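Local structure of Serine/threonine-protein kinase Tel1 (6SKY) at residues A[2223-2228]-A[2259-2264]; A[2229-2234]-A[2243-2248]; A[1796-1801]-A[1843-1848]; A[1768-1773]-A[1800-1805]. The protein phosphorylates serine and threonine residues of proteins with ATP and probably acts as a DNA damage sensor that activates checkpoint signalling. One frame throughout, in Å; residues are numbered along the deposited sequence.

Interaction 1 (A[2223-2228]-A[2259-2264]); sequences SIRMLQ and ARLESP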
# COMPACT_ATOMS: atom_id res chain seq x y z
N SER A 2223 -13.24 -12.03 6.14
CA SER A 2223 -12.72 -12.71 7.32
C SER A 2223 -13.73 -12.71 8.46
O SER A 2223 -13.91 -13.72 9.14
CB SER A 2223 -11.43 -12.04 7.75
OG SER A 2223 -11.17 -12.27 9.12
N ILE A 2224 -14.39 -11.58 8.69
CA ILE A 2224 -15.38 -11.50 9.77
C ILE A 2224 -16.55 -12.43 9.49
O ILE A 2224 -17.04 -13.13 10.39
CB ILE A 2224 -15.83 -10.05 9.97
CG1 ILE A 2224 -14.66 -9.21 10.46
CG2 ILE A 2224 -16.95 -9.98 10.95
CD1 ILE A 2224 -14.92 -7.74 10.39
N ARG A 2225 -17.03 -12.46 8.24
CA ARG A 2225 -18.15 -13.34 7.91
C ARG A 2225 -17.76 -14.80 8.05
O ARG A 2225 -18.57 -15.62 8.50
CB ARG A 2225 -18.63 -13.06 6.49
CG ARG A 2225 -19.13 -11.67 6.25
CD ARG A 2225 -20.11 -11.23 7.30
NE ARG A 2225 -20.56 -9.87 7.06
CZ ARG A 2225 -21.14 -9.10 7.96
NH1 ARG A 2225 -21.52 -7.87 7.65
NH2 ARG A 2225 -21.35 -9.55 9.18
N MET A 2226 -16.53 -15.14 7.68
CA MET A 2226 -16.05 -16.51 7.82
C MET A 2226 -15.97 -16.93 9.28
O MET A 2226 -16.38 -18.04 9.63
CB MET A 2226 -14.70 -16.62 7.14
CG MET A 2226 -14.39 -17.96 6.61
SD MET A 2226 -13.14 -17.90 5.34
CE MET A 2226 -13.06 -19.64 4.98
N LEU A 2227 -15.46 -16.06 10.15
CA LEU A 2227 -15.40 -16.39 11.56
C LEU A 2227 -16.78 -16.51 12.17
O LEU A 2227 -17.02 -17.39 13.01
CB LEU A 2227 -14.59 -15.35 12.32
CG LEU A 2227 -13.08 -15.30 12.13
CD1 LEU A 2227 -12.55 -14.17 12.94
CD2 LEU A 2227 -12.46 -16.58 12.55
N GLN A 2228 -17.71 -15.64 11.78
CA GLN A 2228 -19.07 -15.75 12.30
C GLN A 2228 -19.75 -17.02 11.83
O GLN A 2228 -20.57 -17.59 12.55
CB GLN A 2228 -19.88 -14.54 11.89
CG GLN A 2228 -19.51 -13.29 12.62
CD GLN A 2228 -20.15 -12.08 12.02
OE1 GLN A 2228 -20.57 -12.10 10.88
NE2 GLN A 2228 -20.24 -11.02 12.79
N ALA A 2259 -12.79 -2.93 12.06
CA ALA A 2259 -13.49 -2.57 10.84
C ALA A 2259 -14.68 -1.66 11.07
O ALA A 2259 -15.31 -1.24 10.10
CB ALA A 2259 -13.96 -3.83 10.12
N ARG A 2260 -15.00 -1.34 12.33
CA ARG A 2260 -16.13 -0.49 12.68
C ARG A 2260 -17.44 -1.06 12.15
O ARG A 2260 -18.38 -0.32 11.87
CB ARG A 2260 -15.96 0.93 12.17
CG ARG A 2260 -14.70 1.60 12.61
CD ARG A 2260 -14.71 1.83 14.07
NE ARG A 2260 -13.57 2.61 14.50
CZ ARG A 2260 -13.60 3.92 14.70
NH1 ARG A 2260 -12.52 4.56 15.09
NH2 ARG A 2260 -14.74 4.58 14.52
N LEU A 2261 -17.51 -2.38 12.03
CA LEU A 2261 -18.65 -3.00 11.37
C LEU A 2261 -19.91 -2.93 12.21
O LEU A 2261 -21.00 -3.10 11.66
CB LEU A 2261 -18.32 -4.45 11.05
CG LEU A 2261 -19.14 -5.12 9.97
CD1 LEU A 2261 -19.01 -4.32 8.71
CD2 LEU A 2261 -18.65 -6.51 9.76
N GLU A 2262 -19.80 -2.71 13.51
CA GLU A 2262 -20.95 -2.59 14.38
C GLU A 2262 -20.67 -1.53 15.42
O GLU A 2262 -19.53 -1.14 15.65
CB GLU A 2262 -21.28 -3.92 15.06
CG GLU A 2262 -21.72 -4.99 14.10
CD GLU A 2262 -21.83 -6.34 14.75
OE1 GLU A 2262 -21.95 -6.39 15.98
OE2 GLU A 2262 -21.78 -7.35 14.02
N SER A 2263 -21.73 -1.06 16.05
CA SER A 2263 -21.58 -0.01 17.05
C SER A 2263 -20.92 -0.59 18.30
O SER A 2263 -21.20 -1.73 18.67
CB SER A 2263 -22.92 0.60 17.40
OG SER A 2263 -23.63 -0.23 18.30
N PRO A 2264 -20.08 0.18 18.98
CA PRO A 2264 -19.37 -0.34 20.15
C PRO A 2264 -20.27 -0.79 21.29
O PRO A 2264 -19.77 -1.31 22.29
CB PRO A 2264 -18.50 0.85 20.57
CG PRO A 2264 -19.11 2.01 19.94
CD PRO A 2264 -19.65 1.55 18.65
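Leu2261 meets Ile2224 tip to tip, with its CD2 4.0 Å from Ile2224 CD1. The same Ile2224 CD1 lies 4.0 Å from Ala2259 CB, so one methyl touches both the end of helix 2245-2259 and the loop that follows. Leu2261 CD2 also sits over one face of the Arg2225 guanidinium, offset toward the rim and 3.8 Å from NH1. The Arg2225 chain bends at its second torsion (chi2 -49°), which turns the flat group toward this methyl. Arg2225 NH2 gives a hydrogen bond of 3.2 Å to Gln2228 OE1, which accepts it on a lone pair in its carbonyl plane; the oxygen also lies in the guanidinium plane. Gln2228 NE2 and Glu2262 OE2 approach from opposite directions but stay 4.2 Å apart. Each has another weak partner: Gln2228 NE2 the Tyr2271 hydroxyl, Glu2262 a long ion pair with Lys2270. The chain turns away from helix 2245-2259 at Arg2260, where a Schellman motif leads on to Leu2261. Arg2260 forms a salt bridge with Asp2922 of the second subunit, at the dimer interface. Helix 2220-2232 thus packs on the loop joining helices 2245-2259 and 2264-2279, while its Met2226 touches helix 2203-2217.

Interaction 2 (A[2229-2234]-A[2243-2248]); sequences AIDKDS and LSRSDL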
# COMPACT_ATOMS: atom_id res chain seq x y z
N ALA A 2229 -19.44 -17.48 10.62
CA ALA A 2229 -19.96 -18.77 10.17
C ALA A 2229 -19.37 -19.92 10.97
O ALA A 2229 -20.08 -20.88 11.29
CB ALA A 2229 -19.68 -18.96 8.69
N ILE A 2230 -18.08 -19.85 11.30
CA ILE A 2230 -17.51 -20.85 12.20
C ILE A 2230 -18.25 -20.86 13.52
O ILE A 2230 -18.53 -21.92 14.08
CB ILE A 2230 -16.01 -20.59 12.43
CG1 ILE A 2230 -15.21 -20.72 11.15
CG2 ILE A 2230 -15.46 -21.56 13.42
CD1 ILE A 2230 -13.80 -20.35 11.36
N ASP A 2231 -18.56 -19.68 14.05
CA ASP A 2231 -19.19 -19.63 15.36
C ASP A 2231 -20.64 -20.07 15.33
O ASP A 2231 -21.14 -20.61 16.31
CB ASP A 2231 -19.09 -18.22 15.93
CG ASP A 2231 -19.91 -18.05 17.18
OD1 ASP A 2231 -19.75 -18.87 18.11
OD2 ASP A 2231 -20.71 -17.10 17.25
N LYS A 2232 -21.32 -19.86 14.21
CA LYS A 2232 -22.74 -20.20 14.13
C LYS A 2232 -22.94 -21.70 14.01
O LYS A 2232 -23.53 -22.33 14.89
CB LYS A 2232 -23.38 -19.46 12.96
CG LYS A 2232 -24.77 -19.91 12.63
CD LYS A 2232 -25.21 -19.31 11.31
CE LYS A 2232 -26.55 -19.88 10.85
NZ LYS A 2232 -26.91 -19.40 9.49
N ASP A 2233 -22.44 -22.30 12.94
CA ASP A 2233 -22.66 -23.71 12.66
C ASP A 2233 -21.33 -24.44 12.73
O ASP A 2233 -20.66 -24.68 11.73
CB ASP A 2233 -23.33 -23.90 11.28
CG ASP A 2233 -23.98 -25.26 11.13
OD1 ASP A 2233 -25.16 -25.41 11.51
OD2 ASP A 2233 -23.31 -26.19 10.63
N SER A 2234 -20.95 -24.82 13.95
CA SER A 2234 -19.81 -25.69 14.20
C SER A 2234 -19.84 -26.07 15.67
O SER A 2234 -20.32 -25.31 16.51
CB SER A 2234 -18.48 -25.02 13.85
OG SER A 2234 -17.49 -25.98 13.54
N LEU A 2243 -10.46 -25.84 19.65
CA LEU A 2243 -10.67 -24.41 19.43
C LEU A 2243 -11.68 -23.95 20.46
O LEU A 2243 -12.82 -24.41 20.45
CB LEU A 2243 -11.16 -24.14 18.02
CG LEU A 2243 -11.76 -22.76 17.76
CD1 LEU A 2243 -10.71 -21.69 17.92
CD2 LEU A 2243 -12.36 -22.72 16.38
N SER A 2244 -11.27 -23.06 21.36
CA SER A 2244 -12.17 -22.58 22.39
C SER A 2244 -13.13 -21.56 21.83
O SER A 2244 -12.81 -20.82 20.90
CB SER A 2244 -11.38 -21.98 23.55
OG SER A 2244 -10.39 -21.10 23.08
N ARG A 2245 -14.33 -21.51 22.40
CA ARG A 2245 -15.32 -20.57 21.90
C ARG A 2245 -15.03 -19.15 22.35
O ARG A 2245 -15.46 -18.21 21.67
CB ARG A 2245 -16.71 -20.97 22.35
CG ARG A 2245 -17.77 -20.57 21.37
CD ARG A 2245 -19.10 -20.34 22.04
NE ARG A 2245 -19.97 -19.53 21.20
CZ ARG A 2245 -20.99 -18.82 21.66
NH1 ARG A 2245 -21.73 -18.11 20.83
NH2 ARG A 2245 -21.26 -18.82 22.96
N SER A 2246 -14.30 -18.96 23.44
CA SER A 2246 -14.01 -17.62 23.92
C SER A 2246 -12.92 -16.95 23.10
O SER A 2246 -12.99 -15.75 22.87
CB SER A 2246 -13.62 -17.64 25.39
OG SER A 2246 -12.32 -18.15 25.54
N ASP A 2247 -11.93 -17.70 22.63
CA ASP A 2247 -10.93 -17.08 21.77
C ASP A 2247 -11.51 -16.78 20.40
O ASP A 2247 -11.16 -15.76 19.80
CB ASP A 2247 -9.68 -17.95 21.68
CG ASP A 2247 -9.82 -19.07 20.69
OD1 ASP A 2247 -9.65 -18.84 19.47
OD2 ASP A 2247 -10.08 -20.21 21.12
N LEU A 2248 -12.41 -17.62 19.90
CA LEU A 2248 -13.12 -17.31 18.67
C LEU A 2248 -13.97 -16.06 18.83
O LEU A 2248 -13.97 -15.17 17.97
CB LEU A 2248 -13.97 -18.49 18.24
CG LEU A 2248 -14.91 -18.28 17.06
CD1 LEU A 2248 -14.15 -17.93 15.82
CD2 LEU A 2248 -15.72 -19.52 16.83
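Asp2231 and Arg2245 meet with their carboxylate and guanidinium planes nearly coplanar, 20° apart. One oxygen, Asp2231 OD1, takes both bonds of this salt bridge. Arg2245 NE gives it a fairly straight hydrogen bond of 3.2 Å (N-H...O 162°), which uses the syn lone pair of OD1. Arg2245 NH1 adds a weak bond to the same Asp2231 OD1 at 3.4 Å. OD1 lies at the guanidinium edge, close to its plane. The arginine chain is extended from CG to NE, carrying the charge to the facing helix. Its NH2 has a second acid, Glu2278 of helix 2264-2279, so the guanidinium bridges two helices. Beside the ion pair, Leu2248 CD2 rests 3.7 Å from Asp2231 CB and 4.0 Å from Ile2230 CG2. Leu2243 CD2 is farther from Ile2230 CG2, at 4.4 Å. An asparagine at Asp2231 would remove one of the two carboxylate charges on Arg2245 and would probably leave its NE side less firmly held, with Glu2278 still on NH2. Ile2230 and Leu2248 also touch helix 2203-2217, through Lys2207 and Met2208. Helices 2220-2232 and 2245-2259 run roughly opposite and are joined by a loop, a helical hairpin of the kind that builds the alpha-solenoid of FAT domains.

Interaction 3 (A[1796-1801]-A[1843-1848]); sequences RAFPFV and INTILY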
# COMPACT_ATOMS: atom_id res chain seq x y z
N ARG A 1796 52.23 -23.61 6.01
CA ARG A 1796 51.93 -23.19 7.37
C ARG A 1796 52.94 -22.19 7.89
O ARG A 1796 52.61 -21.39 8.77
CB ARG A 1796 51.87 -24.39 8.31
CG ARG A 1796 50.97 -25.50 7.83
CD ARG A 1796 50.31 -26.25 8.96
NE ARG A 1796 51.26 -26.79 9.93
CZ ARG A 1796 51.92 -27.93 9.77
NH1 ARG A 1796 51.76 -28.65 8.68
NH2 ARG A 1796 52.76 -28.35 10.71
N ALA A 1797 54.16 -22.20 7.36
CA ALA A 1797 55.23 -21.37 7.88
C ALA A 1797 55.55 -20.17 7.01
O ALA A 1797 56.40 -19.37 7.38
CB ALA A 1797 56.49 -22.20 8.07
N PHE A 1798 54.89 -20.02 5.87
CA PHE A 1798 55.23 -18.95 4.93
C PHE A 1798 55.14 -17.55 5.53
O PHE A 1798 56.10 -16.77 5.35
CB PHE A 1798 54.34 -19.10 3.70
CG PHE A 1798 54.81 -18.32 2.53
CD1 PHE A 1798 55.90 -18.73 1.81
CD2 PHE A 1798 54.14 -17.18 2.13
CE1 PHE A 1798 56.33 -18.02 0.74
CE2 PHE A 1798 54.57 -16.47 1.06
CZ PHE A 1798 55.66 -16.89 0.36
N PRO A 1799 54.06 -17.15 6.21
CA PRO A 1799 54.02 -15.78 6.73
C PRO A 1799 55.11 -15.48 7.73
O PRO A 1799 55.67 -14.38 7.71
CB PRO A 1799 52.63 -15.70 7.37
CG PRO A 1799 51.86 -16.71 6.69
CD PRO A 1799 52.78 -17.83 6.46
N PHE A 1800 55.43 -16.42 8.60
CA PHE A 1800 56.46 -16.19 9.60
C PHE A 1800 57.82 -15.99 8.95
O PHE A 1800 58.60 -15.14 9.37
CB PHE A 1800 56.50 -17.35 10.58
CG PHE A 1800 55.19 -17.62 11.25
CD1 PHE A 1800 54.58 -16.65 12.00
CD2 PHE A 1800 54.59 -18.84 11.14
CE1 PHE A 1800 53.39 -16.89 12.61
CE2 PHE A 1800 53.40 -19.08 11.76
CZ PHE A 1800 52.80 -18.10 12.49
N VAL A 1801 58.11 -16.76 7.91
CA VAL A 1801 59.38 -16.62 7.22
C VAL A 1801 59.46 -15.27 6.53
O VAL A 1801 60.47 -14.57 6.63
CB VAL A 1801 59.58 -17.78 6.22
CG1 VAL A 1801 60.85 -17.58 5.44
CG2 VAL A 1801 59.61 -19.09 6.95
N ILE A 1843 47.57 -13.63 -0.16
CA ILE A 1843 46.66 -12.71 0.51
C ILE A 1843 46.75 -12.85 2.02
O ILE A 1843 46.76 -11.86 2.75
CB ILE A 1843 45.23 -12.94 0.00
CG1 ILE A 1843 45.11 -12.45 -1.43
CG2 ILE A 1843 44.24 -12.24 0.88
CD1 ILE A 1843 44.07 -13.16 -2.21
N ASN A 1844 46.85 -14.08 2.51
CA ASN A 1844 46.98 -14.28 3.95
C ASN A 1844 48.31 -13.76 4.48
O ASN A 1844 48.38 -13.30 5.61
CB ASN A 1844 46.82 -15.75 4.30
CG ASN A 1844 45.38 -16.15 4.37
OD1 ASN A 1844 44.96 -17.10 3.73
ND2 ASN A 1844 44.61 -15.42 5.14
N THR A 1845 49.37 -13.81 3.68
CA THR A 1845 50.63 -13.21 4.11
C THR A 1845 50.52 -11.70 4.22
O THR A 1845 51.03 -11.10 5.17
CB THR A 1845 51.76 -13.59 3.17
OG1 THR A 1845 51.82 -15.01 3.06
CG2 THR A 1845 53.07 -13.09 3.70
N ILE A 1846 49.88 -11.06 3.24
CA ILE A 1846 49.67 -9.61 3.31
C ILE A 1846 48.87 -9.25 4.56
O ILE A 1846 49.21 -8.32 5.30
CB ILE A 1846 48.98 -9.11 2.04
CG1 ILE A 1846 49.87 -9.29 0.83
CG2 ILE A 1846 48.61 -7.66 2.18
CD1 ILE A 1846 49.22 -8.89 -0.45
N LEU A 1847 47.80 -9.99 4.81
CA LEU A 1847 47.00 -9.75 6.01
C LEU A 1847 47.83 -9.90 7.27
O LEU A 1847 47.74 -9.07 8.18
CB LEU A 1847 45.81 -10.69 6.05
CG LEU A 1847 44.65 -10.43 5.11
CD1 LEU A 1847 43.60 -11.46 5.38
CD2 LEU A 1847 44.13 -9.06 5.35
N TYR A 1848 48.63 -10.96 7.35
CA TYR A 1848 49.44 -11.17 8.55
C TYR A 1848 50.44 -10.04 8.74
O TYR A 1848 50.69 -9.62 9.87
CB TYR A 1848 50.16 -12.51 8.47
CG TYR A 1848 51.10 -12.74 9.62
CD1 TYR A 1848 50.63 -13.10 10.85
CD2 TYR A 1848 52.46 -12.59 9.46
CE1 TYR A 1848 51.47 -13.31 11.89
CE2 TYR A 1848 53.31 -12.79 10.49
CZ TYR A 1848 52.81 -13.15 11.71
OH TYR A 1848 53.66 -13.36 12.76
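Pro1799 and Tyr1848 meet in a buried helix-helix crossing of the alpha-solenoid, between helices 1793-1808 and 1836-1849. The local axes come within 9.3 Å at a crossing angle of -41°. Pro1799 lies at a kink, where the N atoms of Pro1799 and Phe1800 lack bonds to the preceding turn. Its CB packs 3.8 Å from Tyr1848 CD2. The Phe1800 ring turns its edge toward the face of the tyrosine in an offset edge-to-face pair. The centroids are 5.5 Å apart and the planes stand at 82°. Tyr1848 has CG anti to its backbone nitrogen (chi1 175°), which sends the ring across to the other helix. Its OH lies 3.5 Å from Phe1800 CD1, near the plane of that ring, and is hydrogen-bonded to Ser1670 OG. On the other flank, Thr1845 OG1 sits in plane at the edge of the Phe1798 ring, 3.3 Å from CD2. This hydroxyl is satisfied by the Leu1841 carbonyl, one turn back. Replacing Tyr1848 with alanine would probably open a gap beside Pro1799 and Phe1800 and leave Ser1670 without this hydroxyl partner. Helix 1657-1663 closes over the crossing through Tyr1660, which touches both Pro1799 and Tyr1848. The two helices run in broadly the same sense, with helix 1815-1827 between them in sequence, consistent with the stacked helices of an alpha-solenoid.

Interaction 4 (A[1768-1773]-A[1800-1805]); sequences IRLALS and FVVHLV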
# COMPACT_ATOMS: atom_id res chain seq x y z
N ILE A 1768 62.31 -21.41 0.90
CA ILE A 1768 63.73 -21.74 0.97
C ILE A 1768 64.57 -20.60 0.43
O ILE A 1768 65.58 -20.21 1.03
CB ILE A 1768 64.01 -23.05 0.22
CG1 ILE A 1768 63.31 -24.22 0.89
CG2 ILE A 1768 65.49 -23.32 0.18
CD1 ILE A 1768 63.39 -25.50 0.12
N ARG A 1769 64.17 -20.03 -0.71
CA ARG A 1769 64.93 -18.94 -1.31
C ARG A 1769 65.02 -17.74 -0.39
O ARG A 1769 66.05 -17.06 -0.34
CB ARG A 1769 64.29 -18.55 -2.64
CG ARG A 1769 64.93 -17.37 -3.32
CD ARG A 1769 66.15 -17.78 -4.10
NE ARG A 1769 66.13 -17.20 -5.44
CZ ARG A 1769 66.57 -15.99 -5.74
NH1 ARG A 1769 66.50 -15.55 -6.99
NH2 ARG A 1769 67.09 -15.21 -4.80
N LEU A 1770 63.95 -17.46 0.35
CA LEU A 1770 63.96 -16.34 1.29
C LEU A 1770 64.79 -16.66 2.52
O LEU A 1770 65.61 -15.84 2.96
CB LEU A 1770 62.53 -15.98 1.69
CG LEU A 1770 61.68 -15.26 0.65
CD1 LEU A 1770 60.28 -15.08 1.17
CD2 LEU A 1770 62.30 -13.93 0.32
N ALA A 1771 64.59 -17.84 3.11
CA ALA A 1771 65.28 -18.18 4.34
C ALA A 1771 66.78 -18.32 4.13
O ALA A 1771 67.55 -18.11 5.07
CB ALA A 1771 64.71 -19.47 4.92
N LEU A 1772 67.22 -18.68 2.92
CA LEU A 1772 68.65 -18.78 2.68
C LEU A 1772 69.33 -17.42 2.65
O LEU A 1772 70.55 -17.34 2.86
CB LEU A 1772 68.92 -19.51 1.36
CG LEU A 1772 68.72 -21.02 1.36
CD1 LEU A 1772 68.97 -21.57 -0.03
CD2 LEU A 1772 69.61 -21.69 2.37
N SER A 1773 68.59 -16.35 2.41
CA SER A 1773 69.16 -15.02 2.29
C SER A 1773 69.42 -14.35 3.63
O SER A 1773 69.83 -13.19 3.65
CB SER A 1773 68.23 -14.13 1.46
OG SER A 1773 66.99 -13.96 2.10
N PHE A 1800 55.43 -16.42 8.60
CA PHE A 1800 56.46 -16.19 9.60
C PHE A 1800 57.82 -15.99 8.95
O PHE A 1800 58.60 -15.14 9.37
CB PHE A 1800 56.50 -17.35 10.58
CG PHE A 1800 55.19 -17.62 11.25
CD1 PHE A 1800 54.58 -16.65 12.00
CD2 PHE A 1800 54.59 -18.84 11.14
CE1 PHE A 1800 53.39 -16.89 12.61
CE2 PHE A 1800 53.40 -19.08 11.76
CZ PHE A 1800 52.80 -18.10 12.49
N VAL A 1801 58.11 -16.76 7.91
CA VAL A 1801 59.38 -16.62 7.22
C VAL A 1801 59.46 -15.27 6.53
O VAL A 1801 60.47 -14.57 6.63
CB VAL A 1801 59.58 -17.78 6.22
CG1 VAL A 1801 60.85 -17.58 5.44
CG2 VAL A 1801 59.61 -19.09 6.95
N VAL A 1802 58.41 -14.90 5.80
CA VAL A 1802 58.41 -13.61 5.11
C VAL A 1802 58.61 -12.48 6.10
O VAL A 1802 59.42 -11.57 5.87
CB VAL A 1802 57.11 -13.43 4.31
CG1 VAL A 1802 57.02 -12.03 3.81
CG2 VAL A 1802 57.08 -14.38 3.16
N HIS A 1803 57.90 -12.52 7.22
CA HIS A 1803 58.03 -11.45 8.20
C HIS A 1803 59.42 -11.42 8.81
O HIS A 1803 59.99 -10.34 8.99
CB HIS A 1803 56.99 -11.60 9.30
CG HIS A 1803 57.17 -10.65 10.43
ND1 HIS A 1803 57.25 -11.07 11.74
CD2 HIS A 1803 57.31 -9.31 10.46
CE1 HIS A 1803 57.43 -10.02 12.52
NE2 HIS A 1803 57.47 -8.94 11.77
N LEU A 1804 59.99 -12.58 9.14
CA LEU A 1804 61.32 -12.59 9.74
C LEU A 1804 62.36 -12.02 8.80
O LEU A 1804 63.22 -11.24 9.22
CB LEU A 1804 61.70 -14.01 10.15
CG LEU A 1804 61.12 -14.50 11.47
CD1 LEU A 1804 61.37 -15.97 11.61
CD2 LEU A 1804 61.76 -13.77 12.61
N VAL A 1805 62.28 -12.35 7.52
CA VAL A 1805 63.25 -11.82 6.57
C VAL A 1805 63.08 -10.32 6.40
O VAL A 1805 64.06 -9.56 6.43
CB VAL A 1805 63.13 -12.55 5.22
CG1 VAL A 1805 63.95 -11.85 4.18
CG2 VAL A 1805 63.58 -13.97 5.38
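Leu1770 O takes a backbone hydrogen bond from Ser1773 N (3.1 Å), and Val1805 CG2 lies against it at 3.7 Å. Ser1773 OG also points at this carbonyl oxygen, but that bond is modelled very short and its exact length is doubtful. The backbone bond turns the chain back on Leu1770 and brings Ser1773 alongside Val1805, with Ser1773 OG 4.2 Å from Val1805 CG1. The rest of the contact is apolar. Leu1770 points toward helix 1793-1808. Leu1770 CD1 is anti to CA (chi2 176°), which carries it out to Val1802 CG2 at 3.8 Å; the two side chains cross at a slant. Val1802 itself starts away from Leu1770. It touches through its CG2 branch, which reaches back to the leucine. Nearer the backbone, Leu1770 CB lies 4.3 Å from Val1805 CG2. Val1801 CG1 sits 4.3 Å from Ala1771 CB and also approaches Leu1770 CB. Val1801 and Val1805 are one helical turn apart, so they present neighbouring branched side chains on one face of helix 1793-1808. In the alpha-solenoid this face receives Leu1770 and Ala1771 of helix 1762-1771. Phe1752 touches Leu1770 from a loop, and Leu1780 of helix 1778-1781 touches both Val1801 and Val1805. Helix 1670-1684 lies against another side of helix 1793-1808, where its Leu1674 touches Leu1804.

From the N terminus, interaction 4 comes first and closes a loop from helix 1762-1771 to helix 1793-1808. Interaction 3 opens on the same helix 1793-1808, shares Phe1800 and Val1801, and carries the packing on to helix 1836-1849. Together they link three helices of the solenoid. They touch where Thr1845 CG2 meets Val1802 CG1 (4.1 Å). Much later, interaction 1 closes a loop from helix 2220-2232 to the turn after helix 2245-2259, and the shorter loop of interaction 2 lies within it. These two pack through Leu2227 and Leu2248 and hold a helical hairpin of the FAT region. Interactions 1 and 3 lie on opposite sides of the chain's centre, their nearest atoms about 55 Å apart.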